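Local coordinates for protein SAHS4 (PDB 5Z4G) that probably acts as a secreted molecular shield for the tardigrade when water is scarce, and binds zinc ions, at residues V42-I47 and N148-K153; G57-L62 and S79-E84; F91-E96 and C110-E115; Q116-I121 and I131-A136; G138-Q143 and W155-H160. All blocks are in the same frame, centred on the assembly; numbering follows the deposited sequence. Where two conformers were deposited one is given.

Contact 1: residues V42-I47 and N148-K153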
# COMPACT_ATOMS: atom_id res chain seq x y z
N VAL A 42 10.83 4.32 -10.18
CA VAL A 42 11.78 5.09 -9.38
C VAL A 42 12.15 6.41 -10.07
O VAL A 42 12.12 7.47 -9.45
CB VAL A 42 13.02 4.22 -9.01
CG1 VAL A 42 14.21 5.07 -8.61
CG2 VAL A 42 12.67 3.25 -7.89
N LYS A 43 12.45 6.33 -11.37
CA LYS A 43 12.86 7.49 -12.17
C LYS A 43 11.72 8.49 -12.36
O LYS A 43 11.87 9.68 -12.05
CB LYS A 43 13.44 7.04 -13.52
CG LYS A 43 14.04 8.16 -14.36
CD LYS A 43 14.30 7.72 -15.79
CE LYS A 43 14.69 8.90 -16.68
NZ LYS A 43 14.89 8.50 -18.10
N ALA A 44 10.58 8.01 -12.84
CA ALA A 44 9.43 8.86 -13.13
C ALA A 44 8.75 9.45 -11.90
O ALA A 44 8.33 10.62 -11.91
CB ALA A 44 8.43 8.12 -13.99
N ALA A 45 8.63 8.65 -10.83
CA ALA A 45 7.97 9.09 -9.60
C ALA A 45 8.93 9.77 -8.63
O ALA A 45 8.53 10.19 -7.54
CB ALA A 45 7.25 7.92 -8.93
N ASN A 46 10.20 9.89 -9.06
CA ASN A 46 11.26 10.56 -8.31
C ASN A 46 11.38 10.01 -6.89
O ASN A 46 11.34 10.75 -5.91
CB ASN A 46 11.08 12.08 -8.34
CG ASN A 46 10.98 12.64 -9.74
OD1 ASN A 46 9.96 13.22 -10.12
ND2 ASN A 46 12.03 12.45 -10.53
N ILE A 47 11.50 8.68 -6.81
CA ILE A 47 11.66 7.99 -5.53
C ILE A 47 13.10 8.21 -5.04
O ILE A 47 14.04 7.78 -5.71
CB ILE A 47 11.30 6.48 -5.64
CG1 ILE A 47 9.87 6.28 -6.20
CG2 ILE A 47 11.51 5.76 -4.31
CD1 ILE A 47 8.73 7.00 -5.48
N ASN A 148 2.88 9.83 -11.79
CA ASN A 148 3.53 10.58 -12.89
C ASN A 148 3.56 9.75 -14.17
O ASN A 148 4.54 9.78 -14.94
CB ASN A 148 4.95 11.02 -12.50
CG ASN A 148 4.97 12.13 -11.45
OD1 ASN A 148 3.96 12.77 -11.17
ND2 ASN A 148 6.14 12.36 -10.87
N GLY A 149 2.48 9.00 -14.39
CA GLY A 149 2.30 8.21 -15.60
C GLY A 149 2.94 6.84 -15.67
O GLY A 149 2.76 6.15 -16.67
N VAL A 150 3.69 6.45 -14.64
CA VAL A 150 4.37 5.13 -14.66
C VAL A 150 3.79 4.21 -13.61
O VAL A 150 3.53 4.63 -12.48
CB VAL A 150 5.91 5.26 -14.57
CG1 VAL A 150 6.59 3.89 -14.49
CG2 VAL A 150 6.44 5.98 -15.80
N THR A 151 3.58 2.96 -14.02
CA THR A 151 2.99 1.93 -13.18
C THR A 151 4.01 0.88 -12.79
O THR A 151 4.73 0.34 -13.63
CB THR A 151 1.80 1.28 -13.91
OG1 THR A 151 0.82 2.28 -14.19
CG2 THR A 151 1.15 0.20 -13.06
N GLY A 152 4.07 0.61 -11.49
CA GLY A 152 4.79 -0.53 -10.94
C GLY A 152 3.82 -1.54 -10.35
O GLY A 152 2.69 -1.21 -10.05
N LYS A 153 4.27 -2.78 -10.21
CA LYS A 153 3.42 -3.83 -9.63
C LYS A 153 4.24 -4.66 -8.68
O LYS A 153 5.33 -5.12 -9.01
CB LYS A 153 2.80 -4.72 -10.72
CG LYS A 153 1.98 -3.99 -11.77
CD LYS A 153 1.62 -4.88 -12.94
CE LYS A 153 0.89 -4.10 -14.03
NZ LYS A 153 0.17 -5.00 -14.98
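N148 reaches the end of helix 38-44 with its side-chain amide, ND2 giving a hydrogen bond of 3.0 Å to A44 O. The bond is nearly straight, 170° at the hydrogen, and A44 O lies in the plane of the N148 amide; seen from the carbonyl, the donor is tilted 20° from its plane. N148 keeps CG beside its own backbone N (chi1 -71°), which turns the amide toward the helix end. The other touch is apolar and tight: A44 CB meets V150 CG2 at 3.4 Å, less than the usual carbon-carbon separation. N46 comes near as well, but N46 OD1 stays 4.0 Å from N148 ND2 and the two do not bond.

Behind A44 the helix closes in a Schellman motif. N46 takes a positive phi, I47 N returns to V42 O at 3.0 Å, and the bond from N46 N to K43 O is weak at 3.4 Å. A45 O accepts from Q128 NE2 and A45 packs on S147, so the helix end also meets strands 128-137 and 140-147; N148 and V150 lie at the turn from 140-147 to 150-159. A44 O lies at the negative end of the helix, where a neutral N-H donor probably suits the local field: one directional bond and one close methyl contact probably help hold the helix end at the surface.

Contact 2: residues G57-L62 and S79-E84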
# COMPACT_ATOMS: atom_id res chain seq x y z
N GLY A 57 17.01 -5.11 -2.24
CA GLY A 57 17.72 -6.09 -1.43
C GLY A 57 16.83 -7.14 -0.79
O GLY A 57 15.75 -7.44 -1.29
N LYS A 58 17.30 -7.69 0.33
CA LYS A 58 16.58 -8.74 1.06
C LYS A 58 15.42 -8.22 1.93
O LYS A 58 14.69 -9.02 2.50
CB LYS A 58 17.55 -9.58 1.90
CG LYS A 58 18.30 -10.64 1.11
CD LYS A 58 19.05 -11.61 2.02
CE LYS A 58 20.49 -11.16 2.27
NZ LYS A 58 21.26 -12.19 3.01
N GLN A 59 15.26 -6.90 2.00
CA GLN A 59 14.27 -6.26 2.87
C GLN A 59 12.82 -6.62 2.52
O GLN A 59 12.35 -6.33 1.42
CB GLN A 59 14.45 -4.74 2.89
CG GLN A 59 13.53 -4.00 3.85
CD GLN A 59 13.75 -4.40 5.30
OE1 GLN A 59 14.82 -4.18 5.86
NE2 GLN A 59 12.73 -4.99 5.90
N LYS A 60 12.13 -7.26 3.46
CA LYS A 60 10.71 -7.59 3.30
C LYS A 60 9.79 -6.47 3.75
O LYS A 60 10.12 -5.70 4.65
CB LYS A 60 10.37 -8.88 4.05
CG LYS A 60 11.06 -10.13 3.51
CD LYS A 60 10.47 -10.53 2.17
CE LYS A 60 10.91 -11.92 1.78
NZ LYS A 60 10.30 -12.31 0.48
N THR A 61 8.63 -6.40 3.11
CA THR A 61 7.52 -5.59 3.58
C THR A 61 6.43 -6.53 4.06
O THR A 61 6.06 -7.48 3.36
CB THR A 61 6.93 -4.72 2.43
OG1 THR A 61 7.95 -3.88 1.89
CG2 THR A 61 5.76 -3.86 2.90
N LEU A 62 5.92 -6.25 5.26
CA LEU A 62 4.72 -6.90 5.76
C LEU A 62 3.57 -5.91 5.74
O LEU A 62 3.71 -4.77 6.19
CB LEU A 62 4.94 -7.46 7.18
CG LEU A 62 6.11 -8.42 7.36
CD1 LEU A 62 6.16 -8.92 8.80
CD2 LEU A 62 6.06 -9.59 6.38
N SER A 79 5.09 -2.92 8.09
CA SER A 79 6.39 -2.97 8.74
C SER A 79 7.43 -3.47 7.77
O SER A 79 7.12 -4.18 6.81
CB SER A 79 6.34 -3.84 10.01
OG SER A 79 5.94 -5.16 9.72
N PHE A 80 8.66 -3.06 8.03
CA PHE A 80 9.80 -3.48 7.25
C PHE A 80 10.76 -4.12 8.27
O PHE A 80 11.63 -3.43 8.80
CB PHE A 80 10.43 -2.27 6.53
CG PHE A 80 9.55 -1.65 5.47
CD1 PHE A 80 8.50 -0.78 5.81
CD2 PHE A 80 9.78 -1.91 4.12
CE1 PHE A 80 7.70 -0.21 4.83
CE2 PHE A 80 8.98 -1.34 3.14
CZ PHE A 80 7.94 -0.49 3.49
N PRO A 81 10.57 -5.44 8.56
CA PRO A 81 11.35 -6.15 9.59
C PRO A 81 12.86 -5.93 9.44
O PRO A 81 13.41 -6.16 8.37
CB PRO A 81 11.00 -7.62 9.35
CG PRO A 81 9.67 -7.59 8.70
CD PRO A 81 9.64 -6.35 7.86
N GLY A 82 13.48 -5.45 10.52
CA GLY A 82 14.89 -5.08 10.53
C GLY A 82 15.12 -3.57 10.63
O GLY A 82 16.19 -3.14 11.06
N THR A 83 14.12 -2.79 10.23
CA THR A 83 14.19 -1.32 10.22
C THR A 83 13.10 -0.69 11.11
O THR A 83 12.26 -1.40 11.66
CB THR A 83 14.06 -0.75 8.78
OG1 THR A 83 12.72 -0.96 8.30
CG2 THR A 83 15.06 -1.38 7.82
N GLU A 84 13.13 0.64 11.22
CA GLU A 84 12.18 1.40 12.06
C GLU A 84 11.10 2.17 11.25
O GLU A 84 10.46 3.09 11.78
CB GLU A 84 12.92 2.37 13.00
CG GLU A 84 14.23 1.86 13.61
CD GLU A 84 14.08 0.64 14.51
OE1 GLU A 84 14.97 -0.23 14.47
OE2 GLU A 84 13.07 0.54 15.25
O HOH W 1 13.21 -8.36 5.81
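Q59 NE2 spends its two N-H groups on two carbonyls, P81 O at 2.8 Å across the contact and K60 O at 3.0 Å in its own segment. K60 O is met in its carbonyl plane on a lone pair, whereas P81 O is approached from above its plane, 43° out of it. The Q59 chain leaves with CG opposite the backbone N (chi1 -176°) and bends at chi2, which folds the amide over the turn, with OE1 beside T83 CG2. A leucine in its place, with no N-H to give either P81 O or K60 O, would probably leave the turn less firmly tied to K60. That turn is type II, from F80 to T83, and F80 O, at its start, accepts from both T83 N and T83 OG1, closing it.

Next along the chain, L62 and S79 form an antiparallel hydrogen-bonded pair, with L62 N to S79 O at 2.9 Å and S79 N to L62 O at 3.0 Å. L62 CD1 also rests on P81 CG. T61 CG2 lies over one face of the F80 ring, and T61 OG1, which is hydrogen-bonded to R154, sits beside F80 CE2.

K60 NZ turns away to a salt bridge with D32. T83 lies next to H85, a zinc ligand, and F80 meets the Y55 ring. The contact thus starts the pairing of strands 62-66 and 74-79 and backs the turn that leads on to strand 86-91.

Contact 3: residues F91-E96 and C110-E115; sequences FKMGQE and CTEDGE
The type II turn K92-Q95, which follows strand 86-91, is fastened to strand 104-113 where G94 N meets C110 O at 2.8 Å. The bond is nearly straight and lies close to the line of the C110 carbonyl. M93 CA adds a CA-H...O contact to the same oxygen. A water ties the two parts again, accepting from C110 N and donating to K92 O and Q95 O.

C110 SG sits over one face of the F91 ring, 3.9 Å from its centroid and displaced toward the rim. F91 carries its ring between its backbone N and carbonyl carbon (chi1 63°), which sets its face against C110, with F91 CD1 3.6 Å from C110 CB. M93 bends at chi2 and lays CE in the plane of that ring, at its edge; M93 CE also touches E112 CG at 3.7 Å, while E112 OE2 pairs with K22. A serine here would probably leave C110 SG without its aromatic face and M93 CE without the ring edge beside it.

F91 packs on V76 and Y108 inside the barrel. The outermost strands 86-91 and 97-101 do not pair, as in barrels related to fatty-acid-binding proteins, and their linking turn is tied to strand 104-113.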
# COMPACT_ATOMS: atom_id res chain seq x y z
N PHE A 91 -8.70 3.89 8.91
CA PHE A 91 -9.35 4.69 7.88
C PHE A 91 -10.79 4.26 7.68
O PHE A 91 -11.17 3.13 8.00
CB PHE A 91 -8.56 4.64 6.54
CG PHE A 91 -8.47 3.27 5.91
CD1 PHE A 91 -9.44 2.82 5.00
CD2 PHE A 91 -7.40 2.42 6.21
CE1 PHE A 91 -9.35 1.56 4.41
CE2 PHE A 91 -7.32 1.15 5.64
CZ PHE A 91 -8.28 0.72 4.73
N LYS A 92 -11.59 5.18 7.16
CA LYS A 92 -12.96 4.90 6.76
C LYS A 92 -13.03 5.12 5.27
O LYS A 92 -12.46 6.09 4.76
CB LYS A 92 -13.95 5.81 7.50
CG LYS A 92 -13.92 5.63 9.01
CD LYS A 92 -14.96 6.47 9.73
CE LYS A 92 -14.75 6.33 11.23
NZ LYS A 92 -15.84 6.94 12.04
N MET A 93 -13.73 4.23 4.57
CA MET A 93 -13.89 4.37 3.11
C MET A 93 -14.46 5.73 2.74
O MET A 93 -15.45 6.19 3.32
CB MET A 93 -14.76 3.26 2.53
CG MET A 93 -14.18 1.87 2.72
SD MET A 93 -12.61 1.64 1.88
CE MET A 93 -12.24 -0.01 2.48
N GLY A 94 -13.82 6.37 1.78
CA GLY A 94 -14.26 7.67 1.27
C GLY A 94 -13.94 8.90 2.11
O GLY A 94 -14.32 10.01 1.75
N GLN A 95 -13.24 8.70 3.23
CA GLN A 95 -12.91 9.82 4.13
C GLN A 95 -11.40 10.05 4.15
O GLN A 95 -10.61 9.12 4.35
CB GLN A 95 -13.46 9.57 5.54
CG GLN A 95 -14.97 9.32 5.56
CD GLN A 95 -15.54 9.16 6.95
OE1 GLN A 95 -14.86 9.40 7.93
NE2 GLN A 95 -16.80 8.74 7.03
N GLU A 96 -11.00 11.30 3.93
CA GLU A 96 -9.58 11.64 3.82
C GLU A 96 -8.83 11.45 5.14
O GLU A 96 -9.36 11.75 6.21
CB GLU A 96 -9.40 13.08 3.30
CG GLU A 96 -8.00 13.41 2.81
CD GLU A 96 -7.90 14.79 2.18
OE1 GLU A 96 -8.09 15.79 2.90
OE2 GLU A 96 -7.64 14.87 0.96
N CYS A 110 -9.25 6.06 0.76
CA CYS A 110 -9.46 4.67 0.35
C CYS A 110 -10.89 4.46 -0.10
O CYS A 110 -11.82 4.94 0.54
CB CYS A 110 -9.17 3.72 1.50
SG CYS A 110 -7.44 3.71 1.98
N THR A 111 -11.05 3.74 -1.21
CA THR A 111 -12.37 3.35 -1.70
C THR A 111 -12.31 1.91 -2.17
O THR A 111 -11.23 1.30 -2.22
CB THR A 111 -12.84 4.25 -2.86
OG1 THR A 111 -11.84 4.28 -3.89
CG2 THR A 111 -13.16 5.68 -2.39
N GLU A 112 -13.47 1.37 -2.54
CA GLU A 112 -13.58 0.01 -3.06
C GLU A 112 -14.20 -0.01 -4.43
O GLU A 112 -15.11 0.77 -4.72
CB GLU A 112 -14.41 -0.85 -2.11
CG GLU A 112 -13.79 -1.00 -0.73
CD GLU A 112 -14.68 -1.76 0.21
OE1 GLU A 112 -15.59 -1.14 0.80
OE2 GLU A 112 -14.47 -2.98 0.37
N ASP A 113 -13.69 -0.89 -5.29
CA ASP A 113 -14.34 -1.19 -6.56
C ASP A 113 -14.50 -2.70 -6.58
O ASP A 113 -13.55 -3.43 -6.88
CB ASP A 113 -13.51 -0.68 -7.74
CG ASP A 113 -14.19 -0.94 -9.09
OD1 ASP A 113 -15.33 -1.45 -9.11
OD2 ASP A 113 -13.58 -0.61 -10.13
N GLY A 114 -15.69 -3.15 -6.21
CA GLY A 114 -15.92 -4.57 -5.96
C GLY A 114 -14.96 -5.08 -4.91
O GLY A 114 -14.88 -4.55 -3.80
N GLU A 115 -14.18 -6.09 -5.30
CA GLU A 115 -13.22 -6.72 -4.39
C GLU A 115 -11.86 -6.01 -4.29
O GLU A 115 -11.00 -6.44 -3.51
CB GLU A 115 -13.01 -8.18 -4.80
CG GLU A 115 -14.25 -9.01 -4.57
CD GLU A 115 -14.02 -10.50 -4.69
OE1 GLU A 115 -12.93 -10.94 -5.13
OE2 GLU A 115 -14.95 -11.24 -4.34
O HOH W 2 -9.99 6.43 3.42

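Contact 4: residues Q116-I121 and I131-A136; sequences QLITKI and IVTYTA
L117 with Y134 and T119 with V132 are the hydrogen-bonded pairs of 116-121 with 131-136, antiparallel hairpin segments whose axes approach to 4.7 Å. T119 N to V132 O and V132 N to T119 O are both 2.8 Å; Y134 N reaches L117 O at 2.8 Å, but L117 N to Y134 O lengthens to 3.2 Å. Between them the CA-H groups of I118 and T133 point at V132 O and L117 O.

Among side chains there is one polar bond: Q116 NE2 gives to T135 OG1, with the oxygen in the amide plane. Q116 has two modelled conformers, so this hold may be partial.

The apolar contacts divide by face. On the Y134 side, L117 CD2 packs alongside Y134 CD1 at 3.9 Å, and I121 CD1 leans on V132 CG2. Y134 keeps its ring beside its backbone N (chi1 -63°), so that L117 O lies at its edge, in plane. On the other side, I118 sits beside T133 and I131.

Y134 meets Y65 edge-to-face across the barrel and its OH bonds Q143 NE2 of strand 140-147. T119 OG1 binds a tetraethylene glycol, probably from the crystallisation liquor. Strand 104-113 pairs along the other edge of 116-123.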
# COMPACT_ATOMS: atom_id res chain seq x y z
N GLN A 116 -11.69 -4.94 -5.05
CA GLN A 116 -10.43 -4.21 -5.13
C GLN A 116 -10.42 -3.00 -4.20
O GLN A 116 -11.34 -2.18 -4.24
CB GLN A 116 -10.18 -3.78 -6.58
CG GLN A 116 -8.85 -3.10 -6.85
CD GLN A 116 -8.75 -2.62 -8.28
OE1 GLN A 116 -9.41 -1.66 -8.68
NE2 GLN A 116 -7.94 -3.31 -9.08
N LEU A 117 -9.36 -2.89 -3.39
CA LEU A 117 -9.13 -1.72 -2.55
C LEU A 117 -8.33 -0.71 -3.38
O LEU A 117 -7.33 -1.08 -3.99
CB LEU A 117 -8.35 -2.11 -1.29
CG LEU A 117 -7.95 -0.97 -0.35
CD1 LEU A 117 -9.16 -0.31 0.29
CD2 LEU A 117 -7.00 -1.47 0.72
N ILE A 118 -8.77 0.55 -3.37
CA ILE A 118 -8.09 1.62 -4.10
C ILE A 118 -7.67 2.70 -3.11
O ILE A 118 -8.49 3.14 -2.30
CB ILE A 118 -9.03 2.24 -5.17
CG1 ILE A 118 -9.53 1.19 -6.18
CG2 ILE A 118 -8.33 3.40 -5.89
CD1 ILE A 118 -10.67 1.66 -7.02
N THR A 119 -6.41 3.12 -3.17
CA THR A 119 -5.92 4.18 -2.32
C THR A 119 -5.42 5.29 -3.22
O THR A 119 -4.51 5.08 -4.03
CB THR A 119 -4.81 3.70 -1.36
OG1 THR A 119 -5.30 2.58 -0.61
CG2 THR A 119 -4.38 4.82 -0.40
N LYS A 120 -6.03 6.47 -3.10
CA LYS A 120 -5.61 7.64 -3.88
C LYS A 120 -4.83 8.54 -2.95
O LYS A 120 -5.30 8.89 -1.86
CB LYS A 120 -6.83 8.35 -4.47
CG LYS A 120 -7.56 7.51 -5.52
CD LYS A 120 -8.68 8.26 -6.23
CE LYS A 120 -9.49 7.30 -7.09
NZ LYS A 120 -10.39 8.02 -8.03
N ILE A 121 -3.61 8.87 -3.37
CA ILE A 121 -2.64 9.58 -2.55
C ILE A 121 -2.25 10.90 -3.21
O ILE A 121 -2.02 10.95 -4.42
CB ILE A 121 -1.38 8.71 -2.33
CG1 ILE A 121 -1.75 7.43 -1.56
CG2 ILE A 121 -0.29 9.49 -1.61
CD1 ILE A 121 -0.71 6.34 -1.63
N ILE A 131 -1.91 6.57 -7.38
CA ILE A 131 -3.03 5.66 -7.13
C ILE A 131 -2.49 4.25 -6.95
O ILE A 131 -1.66 3.79 -7.73
CB ILE A 131 -4.14 5.74 -8.20
CG1 ILE A 131 -4.75 7.15 -8.21
CG2 ILE A 131 -5.23 4.69 -7.93
CD1 ILE A 131 -5.77 7.43 -9.30
N VAL A 132 -2.94 3.61 -5.88
CA VAL A 132 -2.51 2.25 -5.53
C VAL A 132 -3.76 1.37 -5.54
O VAL A 132 -4.79 1.76 -4.99
CB VAL A 132 -1.81 2.21 -4.14
CG1 VAL A 132 -1.18 0.85 -3.88
CG2 VAL A 132 -0.76 3.30 -4.01
N THR A 133 -3.68 0.20 -6.18
CA THR A 133 -4.79 -0.75 -6.12
C THR A 133 -4.30 -2.07 -5.51
O THR A 133 -3.15 -2.48 -5.73
CB THR A 133 -5.41 -1.05 -7.50
OG1 THR A 133 -4.45 -1.70 -8.32
CG2 THR A 133 -5.88 0.22 -8.21
N TYR A 134 -5.19 -2.72 -4.76
CA TYR A 134 -4.89 -3.99 -4.11
C TYR A 134 -5.90 -4.99 -4.64
O TYR A 134 -7.10 -4.86 -4.40
CB TYR A 134 -4.99 -3.87 -2.58
CG TYR A 134 -3.98 -2.89 -2.02
CD1 TYR A 134 -4.24 -1.51 -1.99
CD2 TYR A 134 -2.74 -3.35 -1.55
CE1 TYR A 134 -3.29 -0.61 -1.50
CE2 TYR A 134 -1.79 -2.46 -1.05
CZ TYR A 134 -2.07 -1.10 -1.04
OH TYR A 134 -1.12 -0.24 -0.55
N THR A 135 -5.39 -5.98 -5.39
CA THR A 135 -6.20 -7.01 -6.02
C THR A 135 -5.72 -8.35 -5.51
O THR A 135 -4.57 -8.72 -5.73
CB THR A 135 -6.08 -6.96 -7.55
OG1 THR A 135 -6.31 -5.63 -7.99
CG2 THR A 135 -7.10 -7.89 -8.22
N ALA A 136 -6.60 -9.07 -4.82
CA ALA A 136 -6.23 -10.33 -4.18
C ALA A 136 -7.20 -11.43 -4.56
O ALA A 136 -8.39 -11.18 -4.71
CB ALA A 136 -6.16 -10.18 -2.67

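Contact 5: residues G138-Q143 and W155-H160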
# COMPACT_ATOMS: atom_id res chain seq x y z
N GLY A 138 -7.42 -15.47 -3.03
CA GLY A 138 -6.82 -16.50 -2.18
C GLY A 138 -5.55 -15.99 -1.54
O GLY A 138 -5.53 -14.92 -0.92
N ASP A 139 -4.47 -16.75 -1.73
CA ASP A 139 -3.20 -16.49 -1.05
C ASP A 139 -2.32 -15.43 -1.73
O ASP A 139 -1.21 -15.18 -1.27
CB ASP A 139 -2.39 -17.79 -0.89
CG ASP A 139 -3.09 -18.84 -0.05
OD1 ASP A 139 -4.00 -18.51 0.75
OD2 ASP A 139 -2.70 -20.02 -0.17
N ASP A 140 -2.79 -14.83 -2.83
CA ASP A 140 -1.97 -13.90 -3.62
C ASP A 140 -2.56 -12.51 -3.71
O ASP A 140 -3.77 -12.34 -3.93
CB ASP A 140 -1.79 -14.47 -5.02
CG ASP A 140 -1.15 -15.84 -5.01
OD1 ASP A 140 -0.01 -15.95 -4.51
OD2 ASP A 140 -1.80 -16.80 -5.46
N LEU A 141 -1.71 -11.50 -3.52
CA LEU A 141 -2.11 -10.11 -3.66
C LEU A 141 -1.20 -9.39 -4.64
O LEU A 141 0.03 -9.50 -4.57
CB LEU A 141 -2.12 -9.39 -2.30
CG LEU A 141 -2.64 -7.94 -2.27
CD1 LEU A 141 -3.41 -7.68 -0.98
CD2 LEU A 141 -1.51 -6.93 -2.46
N GLU A 142 -1.81 -8.65 -5.57
CA GLU A 142 -1.09 -7.76 -6.48
C GLU A 142 -1.36 -6.32 -6.06
O GLU A 142 -2.51 -5.90 -5.96
CB GLU A 142 -1.52 -7.98 -7.95
CG GLU A 142 -0.63 -7.29 -8.99
CD GLU A 142 -1.04 -7.55 -10.44
OE1 GLU A 142 -0.66 -6.75 -11.32
OE2 GLU A 142 -1.73 -8.55 -10.73
N GLN A 143 -0.29 -5.57 -5.82
CA GLN A 143 -0.35 -4.15 -5.49
C GLN A 143 0.17 -3.37 -6.70
O GLN A 143 1.34 -3.47 -7.05
CB GLN A 143 0.50 -3.87 -4.24
CG GLN A 143 0.57 -2.41 -3.81
CD GLN A 143 1.66 -2.15 -2.78
OE1 GLN A 143 2.74 -2.74 -2.84
NE2 GLN A 143 1.40 -1.24 -1.84
N TRP A 155 4.02 -7.99 -5.84
CA TRP A 155 3.26 -9.15 -5.39
C TRP A 155 3.58 -9.55 -3.96
O TRP A 155 4.72 -9.42 -3.50
CB TRP A 155 3.47 -10.34 -6.33
CG TRP A 155 2.84 -10.13 -7.68
CD1 TRP A 155 1.60 -10.54 -8.07
CD2 TRP A 155 3.40 -9.43 -8.80
NE1 TRP A 155 1.35 -10.15 -9.37
CE2 TRP A 155 2.44 -9.47 -9.84
CE3 TRP A 155 4.63 -8.78 -9.02
CZ2 TRP A 155 2.67 -8.88 -11.09
CZ3 TRP A 155 4.86 -8.20 -10.27
CH2 TRP A 155 3.88 -8.25 -11.29
N TYR A 156 2.54 -10.02 -3.27
CA TYR A 156 2.63 -10.47 -1.88
C TYR A 156 1.98 -11.83 -1.74
O TYR A 156 1.06 -12.16 -2.50
CB TYR A 156 1.88 -9.50 -0.95
CG TYR A 156 2.40 -8.08 -0.89
CD1 TYR A 156 2.17 -7.18 -1.95
CD2 TYR A 156 3.10 -7.62 0.22
CE1 TYR A 156 2.65 -5.89 -1.90
CE2 TYR A 156 3.60 -6.33 0.28
CZ TYR A 156 3.35 -5.46 -0.78
OH TYR A 156 3.81 -4.15 -0.78
N LYS A 157 2.44 -12.59 -0.75
CA LYS A 157 1.85 -13.88 -0.36
C LYS A 157 1.19 -13.72 0.98
O LYS A 157 1.73 -13.06 1.87
CB LYS A 157 2.93 -14.97 -0.27
CG LYS A 157 3.52 -15.43 -1.60
CD LYS A 157 2.52 -16.12 -2.53
CE LYS A 157 2.16 -17.53 -2.11
NZ LYS A 157 1.31 -18.19 -3.15
N LYS A 158 0.02 -14.35 1.15
CA LYS A 158 -0.69 -14.31 2.43
C LYS A 158 0.09 -15.09 3.48
O LYS A 158 0.62 -16.17 3.21
CB LYS A 158 -2.10 -14.86 2.31
CG LYS A 158 -2.97 -14.59 3.53
CD LYS A 158 -4.37 -15.17 3.36
CE LYS A 158 -5.24 -14.26 2.51
NZ LYS A 158 -6.65 -14.74 2.54
N ILE A 159 0.17 -14.50 4.67
CA ILE A 159 0.86 -15.13 5.80
C ILE A 159 -0.02 -15.12 7.05
O ILE A 159 -0.89 -14.26 7.17
CB ILE A 159 2.24 -14.47 6.09
CG1 ILE A 159 2.09 -12.96 6.34
CG2 ILE A 159 3.22 -14.78 4.96
CD1 ILE A 159 3.31 -12.27 6.92
N HIS A 160 0.19 -16.06 7.97
CA HIS A 160 -0.62 -16.10 9.19
C HIS A 160 -0.24 -15.00 10.19
O HIS A 160 -1.10 -14.46 10.88
CB HIS A 160 -0.53 -17.47 9.86
CG HIS A 160 -1.15 -18.57 9.06
ND1 HIS A 160 -0.43 -19.65 8.60
CD2 HIS A 160 -2.41 -18.74 8.61
CE1 HIS A 160 -1.23 -20.45 7.91
NE2 HIS A 160 -2.44 -19.92 7.90
O HOH W 3 -7.59 -13.42 0.24
O HOH W 4 1.76 -13.78 -4.65
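Q143 leaves its backbone stretched, CG opposite N at chi1 178°, and Y156 swings its ring beside its own N at chi1 -63°; together these bring Q143 OE1 and Y156 OH to 2.7 Å. The hydroxyl donates, coming from above the carbonyl plane of Q143, while OE1 itself lies in the plane of the Y156 ring, at its edge. Both belong to the last beta hairpin of the barrel, strands 140-147 and 150-159, with L141 and Y156 as a hydrogen-bonded pair. L141 N reaches Y156 O at 3.0 Å and Y156 N returns to L141 O at 2.9 Å. Nearer the open end of the hairpin K158 N binds D139 O at 2.8 Å.

The face with L141 and Y156 is buried: L141 CD2 lies alongside Y156 CD1 at 3.7 Å, against W28 of strand 26-30. R154 NH1 bonds Y156 OH as well, which helps fix the hydroxyl's rotation.

The other face carries charged groups beside the W155 indole. E142 runs along that ring with CG near NE1, the carboxylate turned 34° from the ring, while D140 OD1 takes K157 NZ in a salt bridge of 2.9 Å. W155 and K157 each have a second modelled conformer, so both contacts may hold for part of the time. Farther along, a water joins G138 O to K158 NZ. A second water donates both its hydrogens, to D140 OD1 and to Y156 O, each at 2.8 Å.

In the fold
Contact 4 lies deepest, its centre about 7 Å from that of the chain; it and contact 3 are partly buried, while contacts 1, 2 and 5 are at the surface. Contact 4 joins contact 3 through T111 O and I118 N and contact 5 through T135 O and E142 N. These three follow one antiparallel sheet, with mainly apolar and aromatic groups inside and a mixture of charged, polar and apolar ones outside; contact 3 alone uses sulfur. Contacts 1 and 5 share strand 150-159: an amide bond and a methyl touch, against a hairpin with charges and waters. Contact 2 combines a strand pair with an amide that grips turn carbonyls, and touches contact 5 where L62 packs on I159.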